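Local coordinates for protein putative endo-1,4-beta-xylanase (Bacteroides thetaiotaomicron VPI-5482, PDB 5MSX) that is a family 43 glycoside hydrolase that probably cleaves arabinofuranosyl linkages in plant pectin, and it carries bound calcium, at residues C[72-77]-C[311-316]; C[81-86]-C[126-131]; C[173-178]-C[186-191]; C[287-292]-C[306-311]. All coordinates share one frame; numbering follows the deposited sequence. Where two conformers were deposited one is given.

Interaction 1 of 4, residues C[72-77]-C[311-316]. With EDO (1,2-ethanediol), chain B.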
loop_
_atom_site.group_PDB
_atom_site.type_symbol
_atom_site.label_atom_id
_atom_site.label_comp_id
_atom_site.label_asym_id
_atom_site.label_seq_id
_atom_site.Cartn_x
_atom_site.Cartn_y
_atom_site.Cartn_z
ATOM N N ASP C 72 -18.615 -14.875 19.927
ATOM C CA ASP C 72 -18.937 -16.307 19.894
ATOM C C ASP C 72 -19.836 -16.743 18.719
ATOM O O ASP C 72 -20.102 -17.933 18.580
ATOM C CB ASP C 72 -19.587 -16.734 21.224
ATOM C CG ASP C 72 -20.887 -15.967 21.539
ATOM O OD1 ASP C 72 -21.328 -15.083 20.774
ATOM O OD2 ASP C 72 -21.499 -16.250 22.582
ATOM N N PHE C 73 -20.297 -15.797 17.898
ATOM C CA PHE C 73 -21.259 -16.066 16.790
ATOM C C PHE C 73 -22.735 -16.262 17.212
ATOM O O PHE C 73 -23.597 -16.579 16.370
ATOM C CB PHE C 73 -20.803 -17.265 15.930
ATOM C CG PHE C 73 -21.093 -17.090 14.464
ATOM C CD1 PHE C 73 -20.328 -16.213 13.702
ATOM C CD2 PHE C 73 -22.133 -17.790 13.851
ATOM C CE1 PHE C 73 -20.586 -16.033 12.339
ATOM C CE2 PHE C 73 -22.402 -17.601 12.493
ATOM C CZ PHE C 73 -21.636 -16.712 11.739
ATOM N N VAL C 74 -23.032 -16.031 18.488
ATOM C CA VAL C 74 -24.391 -16.201 19.033
ATOM C C VAL C 74 -24.916 -14.842 19.511
ATOM O O VAL C 74 -25.985 -14.402 19.097
ATOM C CB VAL C 74 -24.372 -17.230 20.167
ATOM C CG1 VAL C 74 -25.741 -17.396 20.799
ATOM C CG2 VAL C 74 -23.880 -18.567 19.622
ATOM N N HIS C 75 -24.144 -14.182 20.376
ATOM C CA HIS C 75 -24.476 -12.851 20.876
ATOM C C HIS C 75 -23.843 -11.777 20.044
ATOM O O HIS C 75 -22.624 -11.682 20.002
ATOM C CB HIS C 75 -24.012 -12.735 22.331
ATOM C CG HIS C 75 -24.629 -13.769 23.212
ATOM N ND1 HIS C 75 -23.991 -14.948 23.535
ATOM C CD2 HIS C 75 -25.856 -13.836 23.778
ATOM C CE1 HIS C 75 -24.786 -15.680 24.295
ATOM N NE2 HIS C 75 -25.922 -15.026 24.460
ATOM N N TRP C 76 -24.676 -10.957 19.403
ATOM C CA TRP C 76 -24.244 -9.924 18.468
ATOM C C TRP C 76 -24.618 -8.558 18.992
ATOM O O TRP C 76 -25.601 -8.445 19.703
ATOM C CB TRP C 76 -24.931 -10.140 17.115
ATOM C CG TRP C 76 -24.492 -11.406 16.420
ATOM C CD1 TRP C 76 -25.014 -12.661 16.579
ATOM C CD2 TRP C 76 -23.423 -11.529 15.470
ATOM N NE1 TRP C 76 -24.329 -13.555 15.789
ATOM C CE2 TRP C 76 -23.350 -12.887 15.099
ATOM C CE3 TRP C 76 -22.509 -10.621 14.912
ATOM C CZ2 TRP C 76 -22.390 -13.368 14.176
ATOM C CZ3 TRP C 76 -21.560 -11.089 13.985
ATOM C CH2 TRP C 76 -21.518 -12.452 13.625
ATOM N N SER C 77 -23.851 -7.522 18.646
ATOM C CA SER C 77 -24.220 -6.165 19.006
ATOM C C SER C 77 -23.633 -5.144 18.073
ATOM O O SER C 77 -22.727 -5.428 17.324
ATOM C CB SER C 77 -23.806 -5.856 20.450
ATOM O OG SER C 77 -22.410 -5.982 20.608
ATOM N N VAL C 311 -25.968 -22.327 13.444
ATOM C CA VAL C 311 -24.804 -23.202 13.616
ATOM C C VAL C 311 -24.238 -23.107 15.032
ATOM O O VAL C 311 -23.174 -23.646 15.291
ATOM C CB VAL C 311 -23.705 -22.859 12.583
ATOM C CG1 VAL C 311 -24.159 -23.244 11.180
ATOM C CG2 VAL C 311 -23.311 -21.387 12.655
ATOM N N GLY C 312 -24.937 -22.423 15.934
ATOM C CA GLY C 312 -24.494 -22.309 17.340
ATOM C C GLY C 312 -23.233 -21.485 17.462
ATOM O O GLY C 312 -22.923 -20.640 16.581
ATOM N N ALA C 313 -22.496 -21.738 18.535
ATOM C CA ALA C 313 -21.281 -20.997 18.829
ATOM C C ALA C 313 -20.096 -21.551 18.032
ATOM O O ALA C 313 -19.885 -22.755 17.988
ATOM C CB ALA C 313 -20.974 -21.037 20.341
ATOM N N LEU C 314 -19.324 -20.660 17.414
ATOM C CA LEU C 314 -18.135 -21.023 16.665
ATOM C C LEU C 314 -16.860 -20.728 17.447
ATOM O O LEU C 314 -15.765 -20.962 16.942
ATOM C CB LEU C 314 -18.122 -20.290 15.322
ATOM C CG LEU C 314 -19.325 -20.575 14.398
ATOM C CD1 LEU C 314 -19.083 -19.969 13.023
ATOM C CD2 LEU C 314 -19.576 -22.078 14.300
ATOM N N LYS C 315 -17.001 -20.225 18.670
ATOM C CA LYS C 315 -15.889 -20.051 19.592
ATOM C C LYS C 315 -16.396 -20.232 21.024
ATOM O O LYS C 315 -17.483 -19.744 21.355
ATOM C CB LYS C 315 -15.325 -18.646 19.477
ATOM C CG LYS C 315 -14.407 -18.397 18.312
ATOM C CD LYS C 315 -14.030 -16.922 18.309
ATOM C CE LYS C 315 -13.176 -16.533 17.123
ATOM N NZ LYS C 315 -11.889 -17.263 17.136
ATOM N N LYS C 316 -15.601 -20.905 21.857
ATOM C CA LYS C 316 -15.871 -21.033 23.287
ATOM C C LYS C 316 -15.452 -19.744 23.961
ATOM O O LYS C 316 -14.266 -19.448 23.984
ATOM C CB LYS C 316 -15.070 -22.191 23.875
HETATM C C1 EDO B . -15.080 -23.626 15.168
HETATM O O1 EDO B . -14.821 -22.403 14.446
HETATM C C2 EDO B . -16.140 -24.436 14.425
HETATM O O2 EDO B . -16.071 -24.139 13.012
HETATM O O HOH W 1 -24.951 -18.768 15.713
#
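The ring of F73 is covered on both faces: L314 CD1 sits over its centre, 3.8 Å from the centroid and 12° off the normal, while W76 CZ2 covers the opposite face nearer the rim. V311 CG2 adds an oblique contact to F73 CE2 at 3.9 Å, and F46 meets the buried ring edge-to-face. The other half of the contact is looser. V74 CG2 rests on the backbone of G312 and A313, both exposed, and a water donates to F73 O and G312 O. One direct hydrogen bond joins the loops that follow strands 67-70 and 287-293, L314 N to D72 O at 3.1 Å. The D72 carboxylate shapes its own loop: with CG tucked back over the main chain (chi1 59°), OD1 accepts from V74 N and H75 N, both on the same face of its plane, the V74 bond making an Asx turn, and OD2 uses its syn lone pair for H75 ND1 at 3.0 Å. An alanine in place of D72 is likely to leave both amides and the imidazole without this acceptor and set the H75 ring free to turn. Thus a carboxylate braces the turn internally, and mainly apolar contact joins it to its partner.

Interaction 2 of 4, residues C[81-86]-C[126-131]. With EDO (1,2-ethanediol), chain Q.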
loop_
_atom_site.group_PDB
_atom_site.type_symbol
_atom_site.label_atom_id
_atom_site.label_comp_id
_atom_site.label_asym_id
_atom_site.label_seq_id
_atom_site.Cartn_x
_atom_site.Cartn_y
_atom_site.Cartn_z
ATOM N N THR C 81 -22.851 4.118 13.763
ATOM C CA THR C 81 -22.444 3.802 12.414
ATOM C C THR C 81 -20.920 3.704 12.372
ATOM O O THR C 81 -20.238 4.219 13.264
ATOM C CB THR C 81 -22.963 4.812 11.375
ATOM O OG1 THR C 81 -22.464 4.468 10.076
ATOM C CG2 THR C 81 -22.561 6.278 11.711
ATOM N N TYR C 82 -20.408 2.997 11.358
ATOM C CA TYR C 82 -18.965 2.879 11.100
ATOM C C TYR C 82 -18.564 3.783 9.934
ATOM O O TYR C 82 -17.395 3.849 9.600
ATOM C CB TYR C 82 -18.536 1.392 10.846
ATOM C CG TYR C 82 -19.152 0.729 9.614
ATOM C CD1 TYR C 82 -18.592 0.882 8.346
ATOM C CD2 TYR C 82 -20.302 -0.044 9.719
ATOM C CE1 TYR C 82 -19.152 0.270 7.227
ATOM C CE2 TYR C 82 -20.861 -0.659 8.615
ATOM C CZ TYR C 82 -20.289 -0.510 7.369
ATOM O OH TYR C 82 -20.879 -1.107 6.287
ATOM N N PHE C 83 -19.525 4.479 9.327
ATOM C CA PHE C 83 -19.294 5.258 8.115
ATOM C C PHE C 83 -20.088 6.571 8.214
ATOM O O PHE C 83 -21.106 6.733 7.524
ATOM C CB PHE C 83 -19.742 4.422 6.914
ATOM C CG PHE C 83 -19.116 4.786 5.594
ATOM C CD1 PHE C 83 -18.701 6.087 5.277
ATOM C CD2 PHE C 83 -19.041 3.817 4.606
ATOM C CE1 PHE C 83 -18.174 6.376 4.021
ATOM C CE2 PHE C 83 -18.522 4.097 3.353
ATOM C CZ PHE C 83 -18.094 5.386 3.054
ATOM N N PRO C 84 -19.600 7.531 9.045
ATOM C CA PRO C 84 -20.331 8.789 9.303
ATOM C C PRO C 84 -20.837 9.529 8.078
ATOM O O PRO C 84 -22.015 9.847 8.021
ATOM C CB PRO C 84 -19.319 9.614 10.101
ATOM C CG PRO C 84 -18.589 8.574 10.882
ATOM C CD PRO C 84 -18.370 7.473 9.860
ATOM N N SER C 85 -20.006 9.731 7.071
ATOM C CA SER C 85 -20.469 10.458 5.895
ATOM C C SER C 85 -21.637 9.799 5.132
ATOM O O SER C 85 -22.382 10.489 4.432
ATOM C CB SER C 85 -19.311 10.779 4.942
ATOM O OG SER C 85 -18.970 9.693 4.092
ATOM N N ALA C 86 -21.806 8.482 5.250
ATOM C CA ALA C 86 -22.823 7.781 4.473
ATOM C C ALA C 86 -24.032 7.398 5.300
ATOM O O ALA C 86 -24.931 6.743 4.779
ATOM C CB ALA C 86 -22.220 6.535 3.833
ATOM N N PHE C 126 -14.966 4.968 8.754
ATOM C CA PHE C 126 -14.574 4.856 7.386
ATOM C C PHE C 126 -14.796 6.190 6.708
ATOM O O PHE C 126 -15.654 6.962 7.147
ATOM C CB PHE C 126 -15.361 3.741 6.688
ATOM C CG PHE C 126 -14.835 2.365 6.967
ATOM C CD1 PHE C 126 -15.196 1.687 8.121
ATOM C CD2 PHE C 126 -13.959 1.751 6.079
ATOM C CE1 PHE C 126 -14.701 0.418 8.388
ATOM C CE2 PHE C 126 -13.474 0.465 6.325
ATOM C CZ PHE C 126 -13.837 -0.194 7.482
ATOM N N LYS C 127 -14.007 6.463 5.663
ATOM C CA LYS C 127 -14.193 7.641 4.817
ATOM C C LYS C 127 -14.031 7.244 3.388
ATOM O O LYS C 127 -13.328 6.280 3.100
ATOM C CB LYS C 127 -13.117 8.702 5.093
ATOM C CG LYS C 127 -13.155 9.350 6.451
ATOM C CD LYS C 127 -12.117 10.466 6.514
ATOM C CE LYS C 127 -11.473 10.535 7.889
ATOM N NZ LYS C 127 -12.476 10.762 8.976
ATOM N N LEU C 128 -14.617 7.993 2.469
ATOM C CA LEU C 128 -14.306 7.771 1.053
ATOM C C LEU C 128 -12.778 7.845 0.862
ATOM O O LEU C 128 -12.111 8.683 1.470
ATOM C CB LEU C 128 -15.008 8.770 0.157
ATOM C CG LEU C 128 -16.502 8.554 -0.074
ATOM C CD1 LEU C 128 -17.035 9.596 -1.035
ATOM C CD2 LEU C 128 -16.755 7.160 -0.629
ATOM N N ALA C 129 -12.248 6.912 0.074
ATOM C CA ALA C 129 -10.807 6.760 -0.119
ATOM C C ALA C 129 -10.262 7.725 -1.167
ATOM O O ALA C 129 -9.083 8.061 -1.131
ATOM C CB ALA C 129 -10.484 5.333 -0.503
ATOM N N ARG C 130 -11.130 8.125 -2.097
ATOM C CA ARG C 130 -10.864 9.121 -3.122
ATOM C C ARG C 130 -11.821 10.290 -2.958
ATOM O O ARG C 130 -12.962 10.093 -2.540
ATOM C CB ARG C 130 -11.128 8.541 -4.513
ATOM C CG ARG C 130 -10.060 7.601 -4.976
ATOM C CD ARG C 130 -9.952 7.535 -6.487
ATOM N NE ARG C 130 -10.447 6.263 -6.973
ATOM C CZ ARG C 130 -11.678 6.020 -7.393
ATOM N NH1 ARG C 130 -12.606 6.977 -7.421
ATOM N NH2 ARG C 130 -11.978 4.793 -7.802
ATOM N N GLY C 131 -11.354 11.498 -3.300
ATOM C CA GLY C 131 -12.221 12.683 -3.408
ATOM C C GLY C 131 -12.614 13.199 -2.046
ATOM O O GLY C 131 -12.076 12.744 -1.031
HETATM C C1 EDO Q . -8.550 12.233 -5.288
HETATM O O1 EDO Q . -8.406 11.779 -3.933
HETATM C C2 EDO Q . -8.502 13.759 -5.325
HETATM O O2 EDO Q . -9.577 14.375 -4.596
HETATM O O HOH W 2 -17.108 9.290 6.885
#
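Two neighbouring aromatic residues, Y82 and F83, meet the single residue F126 in different ways: Y82 touches the F126 ring, F83 touches F126 CB. The Y82 and F126 rings are steeply inclined, with planes at 79° and centroids 5.6 Å apart, and F126 CD1 comes near the plane of the Y82 ring at its edge, 3.5 Å from Y82 CD1. Against F83, by contrast, F126 presents CB over one ring face, 4.2 Å from the centroid; A86 CB lies over the opposite face, offset toward the rim. With its CG anti to the backbone N (chi1 -157°), F83 also brings CZ to 4.3 Å from L128 CD2. An alanine in place of F83 would probably open a gap between F126 CB and A86 CB and leave L128 CD2 without this aromatic neighbour. The contact joins the loop after strand 78-79 to strand 127-128 within the family 43 catalytic domain. F126 N bonds to Y82 O at 2.8 Å, nearly straight (169°), and a water accepts from S85 N and donates to F126 O at 2.8 Å. A117 and I110 touch F83, and I110 also touches A86, which sets the 3-10 turn 84-86 against the sheet that includes 127-128. A buried aromatic cluster thus supplies the bulk, while one direct and one water-mediated backbone link fix how the loop sits beside the strand.

Interaction 3 of 4, residues C[173-178]-C[186-191]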
loop_
_atom_site.group_PDB
_atom_site.type_symbol
_atom_site.label_atom_id
_atom_site.label_comp_id
_atom_site.label_asym_id
_atom_site.label_seq_id
_atom_site.Cartn_x
_atom_site.Cartn_y
_atom_site.Cartn_z
ATOM N N HIS C 173 -19.118 -9.491 -13.553
ATOM C CA HIS C 173 -17.969 -8.656 -13.857
ATOM C C HIS C 173 -16.805 -8.929 -12.918
ATOM O O HIS C 173 -17.007 -9.164 -11.724
ATOM C CB HIS C 173 -18.342 -7.180 -13.799
ATOM C CG HIS C 173 -19.165 -6.731 -14.970
ATOM N ND1 HIS C 173 -20.514 -6.453 -14.874
ATOM C CD2 HIS C 173 -18.836 -6.532 -16.267
ATOM C CE1 HIS C 173 -20.973 -6.077 -16.057
ATOM N NE2 HIS C 173 -19.980 -6.127 -16.922
ATOM N N VAL C 174 -15.598 -8.855 -13.476
ATOM C CA VAL C 174 -14.357 -8.936 -12.698
ATOM C C VAL C 174 -13.204 -8.147 -13.376
ATOM O O VAL C 174 -13.068 -8.133 -14.604
ATOM C CB VAL C 174 -13.931 -10.399 -12.466
ATOM C CG1 VAL C 174 -13.592 -11.102 -13.766
ATOM C CG2 VAL C 174 -12.764 -10.484 -11.494
ATOM N N ALA C 175 -12.413 -7.493 -12.545
ATOM C CA ALA C 175 -11.235 -6.755 -12.986
ATOM C C ALA C 175 -10.176 -6.783 -11.883
ATOM O O ALA C 175 -10.522 -6.864 -10.693
ATOM C CB ALA C 175 -11.620 -5.319 -13.288
ATOM N N LYS C 176 -8.900 -6.673 -12.259
ATOM C CA LYS C 176 -7.841 -6.466 -11.265
ATOM C C LYS C 176 -8.017 -5.135 -10.540
ATOM O O LYS C 176 -8.606 -4.195 -11.073
ATOM C CB LYS C 176 -6.450 -6.524 -11.890
ATOM C CG LYS C 176 -6.098 -7.908 -12.403
ATOM C CD LYS C 176 -4.674 -7.960 -12.938
ATOM C CE LYS C 176 -4.318 -9.385 -13.260
ATOM N NZ LYS C 176 -3.078 -9.420 -14.066
ATOM N N LEU C 177 -7.499 -5.087 -9.322
ATOM C CA LEU C 177 -7.495 -3.908 -8.492
ATOM C C LEU C 177 -6.030 -3.572 -8.214
ATOM O O LEU C 177 -5.219 -4.461 -7.920
ATOM C CB LEU C 177 -8.239 -4.229 -7.206
ATOM C CG LEU C 177 -8.771 -3.152 -6.280
ATOM C CD1 LEU C 177 -9.729 -2.188 -7.012
ATOM C CD2 LEU C 177 -9.459 -3.805 -5.070
ATOM N N ASN C 178 -5.679 -2.296 -8.315
ATOM C CA ASN C 178 -4.296 -1.850 -8.032
ATOM C C ASN C 178 -3.933 -1.934 -6.556
ATOM O O ASN C 178 -4.815 -2.038 -5.709
ATOM C CB ASN C 178 -4.082 -0.417 -8.546
ATOM C CG ASN C 178 -4.282 -0.298 -10.047
ATOM O OD1 ASN C 178 -4.510 0.783 -10.571
ATOM N ND2 ASN C 178 -4.196 -1.406 -10.741
ATOM N N SER C 186 -8.240 -1.178 -16.239
ATOM C CA SER C 186 -9.037 -0.901 -17.440
ATOM C C SER C 186 -9.541 -2.178 -18.108
ATOM O O SER C 186 -10.537 -2.141 -18.827
ATOM C CB SER C 186 -8.257 -0.031 -18.447
ATOM O OG SER C 186 -7.280 -0.782 -19.154
ATOM N N VAL C 187 -8.876 -3.313 -17.869
ATOM C CA VAL C 187 -9.297 -4.578 -18.462
ATOM C C VAL C 187 -10.391 -5.219 -17.589
ATOM O O VAL C 187 -10.112 -5.648 -16.476
ATOM C CB VAL C 187 -8.114 -5.540 -18.647
ATOM C CG1 VAL C 187 -8.586 -6.851 -19.272
ATOM C CG2 VAL C 187 -7.026 -4.898 -19.526
ATOM N N VAL C 188 -11.628 -5.255 -18.092
ATOM C CA VAL C 188 -12.802 -5.802 -17.375
ATOM C C VAL C 188 -13.261 -7.036 -18.112
ATOM O O VAL C 188 -13.412 -6.976 -19.322
ATOM C CB VAL C 188 -13.964 -4.793 -17.348
ATOM C CG1 VAL C 188 -15.151 -5.374 -16.555
ATOM C CG2 VAL C 188 -13.515 -3.452 -16.755
ATOM N N GLN C 189 -13.429 -8.168 -17.418
ATOM C CA GLN C 189 -13.899 -9.391 -18.057
ATOM C C GLN C 189 -15.291 -9.759 -17.563
ATOM O O GLN C 189 -15.706 -9.378 -16.461
ATOM C CB GLN C 189 -12.975 -10.585 -17.798
ATOM C CG GLN C 189 -11.500 -10.399 -18.194
ATOM C CD GLN C 189 -11.185 -10.543 -19.672
ATOM O OE1 GLN C 189 -12.070 -10.520 -20.526
ATOM N NE2 GLN C 189 -9.900 -10.687 -19.979
ATOM N N VAL C 190 -16.002 -10.524 -18.386
ATOM C CA VAL C 190 -17.298 -11.079 -18.003
ATOM C C VAL C 190 -17.106 -12.571 -17.855
ATOM O O VAL C 190 -16.672 -13.223 -18.784
ATOM C CB VAL C 190 -18.397 -10.727 -19.036
ATOM C CG1 VAL C 190 -19.710 -11.411 -18.684
ATOM C CG2 VAL C 190 -18.588 -9.212 -19.097
ATOM N N ILE C 191 -17.377 -13.097 -16.658
ATOM C CA ILE C 191 -17.191 -14.516 -16.383
ATOM C C ILE C 191 -18.262 -15.290 -17.116
ATOM O O ILE C 191 -19.450 -14.918 -17.086
ATOM C CB ILE C 191 -17.276 -14.833 -14.877
ATOM C CG1 ILE C 191 -16.062 -14.243 -14.155
ATOM C CG2 ILE C 191 -17.342 -16.340 -14.626
ATOM C CD1 ILE C 191 -16.376 -13.808 -12.742
HETATM O O HOH W 3 -8.131 -6.542 -15.013
#
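Strands 173-177 and 187-190 form the outer antiparallel pair of a four-stranded sheet, one blade of the five-bladed beta-propeller characteristic of family 43 hydrolases, with 187-190 outermost. Their short axes come within 4.8 Å, the N-to-C directions 150° apart. V174 and Q189 make a hydrogen-bonded pair: Q189 N reaches V174 O at 2.8 Å, almost straight (N-H...O 173°), and V174 N reaches Q189 O at 3.0 Å. H173 and V190 make the adjoining non-hydrogen-bonded pair. On their face, H173 CD2 lies 3.9 Å from both V188 CG1 and V190 CG2; the ring stacks on W169, and ND1 bonds to G170 O. The other face carries V174, whose CG1 (chi1 64°) is turned to within 4.0 Å of I191 CG1; the two side chains cross at about a right angle, with F168 also touching V174. Toward the 186 end direct pairing gives way to a water, which accepts from K176 N and donates to V187 O at 2.6 Å. Two backbone bonds around V174 therefore secure the pair, with V174 packed against I191 and F168 on one face, an imidazole beside two valines on the other, and solvent bridging the strands where they splay.

Interaction 4 of 4, residues C[287-292]-C[306-311]; sequences QTYVNQ and LTMDGV. With EDO (1,2-ethanediol), chain D.
V290 O, T307 O and G310 N share one water: it donates to V290 O and T307 O, each at 2.7 Å, and accepts from G310 N at 2.8 Å, so three backbone groups grip it. Beside it, the N291 amide faces T307. T307 OG1 donates to N291 OD1 at 3.1 Å, in the carbonyl plane and on a lone pair, and N291 ND2 returns a weak bond of 3.3 Å to T307 O. OG1 also accepts from D309 N, an ST turn that curls the loop. Apolar contacts flank this polar centre. M308 runs extended past the Y289 ring, with CG 3.7 Å from CE2 and SD 4.8 Å from the ring centroid at 38° off the normal, an oblique Met-aromatic contact; the Y289 hydroxyl bonds to F25 O. At the other end V311 CG1 leans on V290 O and N291 CA, while V311 CG2 meets V290 CG1 at 4.0 Å. Strand 287-293 is an edge of its sheet within the chain, and the loop docks beside it without continuing the ladder. Side-chain amide, hydroxyl and water here stand in for direct backbone pairing.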
loop_
_atom_site.group_PDB
_atom_site.type_symbol
_atom_site.label_atom_id
_atom_site.label_comp_id
_atom_site.label_asym_id
_atom_site.label_seq_id
_atom_site.Cartn_x
_atom_site.Cartn_y
_atom_site.Cartn_z
ATOM N N GLN C 287 -34.335 -11.528 6.555
ATOM C CA GLN C 287 -33.351 -11.844 7.592
ATOM C C GLN C 287 -32.303 -12.759 7.007
ATOM O O GLN C 287 -32.472 -13.254 5.879
ATOM C CB GLN C 287 -34.028 -12.445 8.816
ATOM C CG GLN C 287 -34.809 -11.422 9.600
ATOM C CD GLN C 287 -35.275 -11.964 10.943
ATOM O OE1 GLN C 287 -36.162 -12.801 10.992
ATOM N NE2 GLN C 287 -34.661 -11.504 12.032
ATOM N N THR C 288 -31.216 -12.946 7.768
ATOM C CA THR C 288 -30.016 -13.680 7.320
ATOM C C THR C 288 -29.835 -14.903 8.190
ATOM O O THR C 288 -30.068 -14.847 9.407
ATOM C CB THR C 288 -28.747 -12.798 7.277
ATOM O OG1 THR C 288 -28.869 -11.851 6.212
ATOM C CG2 THR C 288 -27.451 -13.627 7.011
ATOM N N TYR C 289 -29.501 -16.023 7.543
ATOM C CA TYR C 289 -29.314 -17.318 8.188
ATOM C C TYR C 289 -27.953 -17.882 7.793
ATOM O O TYR C 289 -27.408 -17.513 6.744
ATOM C CB TYR C 289 -30.417 -18.290 7.728
ATOM C CG TYR C 289 -31.797 -17.781 8.111
ATOM C CD1 TYR C 289 -32.445 -16.849 7.321
ATOM C CD2 TYR C 289 -32.391 -18.148 9.299
ATOM C CE1 TYR C 289 -33.672 -16.340 7.672
ATOM C CE2 TYR C 289 -33.650 -17.651 9.657
ATOM C CZ TYR C 289 -34.282 -16.736 8.836
ATOM O OH TYR C 289 -35.541 -16.218 9.141
ATOM N N VAL C 290 -27.447 -18.808 8.600
ATOM C CA VAL C 290 -26.121 -19.438 8.379
ATOM C C VAL C 290 -26.266 -20.966 8.464
ATOM O O VAL C 290 -26.948 -21.500 9.370
ATOM C CB VAL C 290 -25.052 -18.910 9.386
ATOM C CG1 VAL C 290 -23.677 -19.559 9.160
ATOM C CG2 VAL C 290 -24.884 -17.402 9.253
ATOM N N ASN C 291 -25.631 -21.664 7.519
ATOM C CA ASN C 291 -25.483 -23.130 7.573
ATOM C C ASN C 291 -24.090 -23.501 7.159
ATOM O O ASN C 291 -23.375 -22.711 6.520
ATOM C CB ASN C 291 -26.451 -23.826 6.617
ATOM C CG ASN C 291 -27.855 -23.828 7.126
ATOM O OD1 ASN C 291 -28.158 -24.437 8.179
ATOM N ND2 ASN C 291 -28.716 -23.125 6.428
ATOM N N GLN C 292 -23.730 -24.737 7.455
ATOM C CA GLN C 292 -22.443 -25.301 6.995
ATOM C C GLN C 292 -22.353 -25.441 5.477
ATOM O O GLN C 292 -23.355 -25.706 4.816
ATOM C CB GLN C 292 -22.221 -26.698 7.593
ATOM C CG GLN C 292 -22.070 -26.698 9.102
ATOM C CD GLN C 292 -22.032 -28.122 9.651
ATOM O OE1 GLN C 292 -22.919 -28.931 9.401
ATOM N NE2 GLN C 292 -21.009 -28.420 10.392
ATOM N N LEU C 306 -30.269 -26.370 3.894
ATOM C CA LEU C 306 -30.720 -25.147 4.533
ATOM C C LEU C 306 -31.623 -25.450 5.739
ATOM O O LEU C 306 -32.497 -26.304 5.674
ATOM C CB LEU C 306 -31.466 -24.256 3.532
ATOM C CG LEU C 306 -30.695 -23.924 2.257
ATOM C CD1 LEU C 306 -31.645 -23.349 1.208
ATOM C CD2 LEU C 306 -29.537 -22.973 2.518
ATOM N N THR C 307 -31.387 -24.748 6.833
ATOM C CA THR C 307 -32.258 -24.743 7.992
ATOM C C THR C 307 -32.330 -23.304 8.477
ATOM O O THR C 307 -31.453 -22.483 8.164
ATOM C CB THR C 307 -31.729 -25.618 9.159
ATOM O OG1 THR C 307 -30.684 -24.919 9.854
ATOM C CG2 THR C 307 -31.176 -27.004 8.667
ATOM N N MET C 308 -33.335 -23.024 9.286
ATOM C CA MET C 308 -33.340 -21.814 10.080
ATOM C C MET C 308 -32.896 -22.035 11.538
ATOM O O MET C 308 -33.290 -21.265 12.411
ATOM C CB MET C 308 -34.721 -21.175 10.028
ATOM C CG MET C 308 -35.165 -20.814 8.613
ATOM S SD MET C 308 -36.813 -20.140 8.741
ATOM C CE MET C 308 -37.002 -19.183 7.244
ATOM N N ASP C 309 -32.068 -23.053 11.795
ATOM C CA ASP C 309 -31.629 -23.382 13.163
ATOM C C ASP C 309 -30.319 -22.716 13.536
ATOM O O ASP C 309 -30.070 -22.553 14.702
ATOM C CB ASP C 309 -31.488 -24.888 13.344
ATOM C CG ASP C 309 -32.778 -25.622 13.073
ATOM O OD1 ASP C 309 -33.836 -25.108 13.474
ATOM O OD2 ASP C 309 -32.758 -26.710 12.458
ATOM N N GLY C 310 -29.505 -22.312 12.553
ATOM C CA GLY C 310 -28.211 -21.730 12.829
ATOM C C GLY C 310 -27.145 -22.788 13.107
ATOM O O GLY C 310 -27.363 -23.976 12.994
ATOM N N VAL C 311 -25.968 -22.327 13.444
ATOM C CA VAL C 311 -24.804 -23.202 13.616
ATOM C C VAL C 311 -24.238 -23.107 15.032
ATOM O O VAL C 311 -23.174 -23.646 15.291
ATOM C CB VAL C 311 -23.705 -22.859 12.583
ATOM C CG1 VAL C 311 -24.159 -23.244 11.180
ATOM C CG2 VAL C 311 -23.311 -21.387 12.655
HETATM C C1 EDO D . -23.078 -28.870 2.596
HETATM O O1 EDO D . -22.957 -27.742 1.698
HETATM C C2 EDO D . -24.379 -29.052 3.357
HETATM O O2 EDO D . -24.726 -27.880 4.161
HETATM O O HOH W 4 -29.565 -21.425 9.852
#

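Overall arrangement
Interactions 1 and 4 are neighbours, with centres about 13 Å apart: they share V311, and F73 CE2 of the first lies 4.1 Å from V290 CG1 of the second, so loop 306-316 joins strand 287-292 to loop 72-77. Both lie toward the calcium site that includes E455 and W454, the side chain of V74 about 9 Å from that of E455 and that of Y289 about 8 Å from that of W454. Interaction 2 is nested within the chain that interaction 1 closes, yet their centres are about 29 Å apart. Interactions 2 and 3 come within about 7 Å at their nearest atoms, and both touch the second subunit. Between side chains, Y82 is about 10 Å from D36, and H173 about 10 Å from E200 and D154, the predicted catalytic residues.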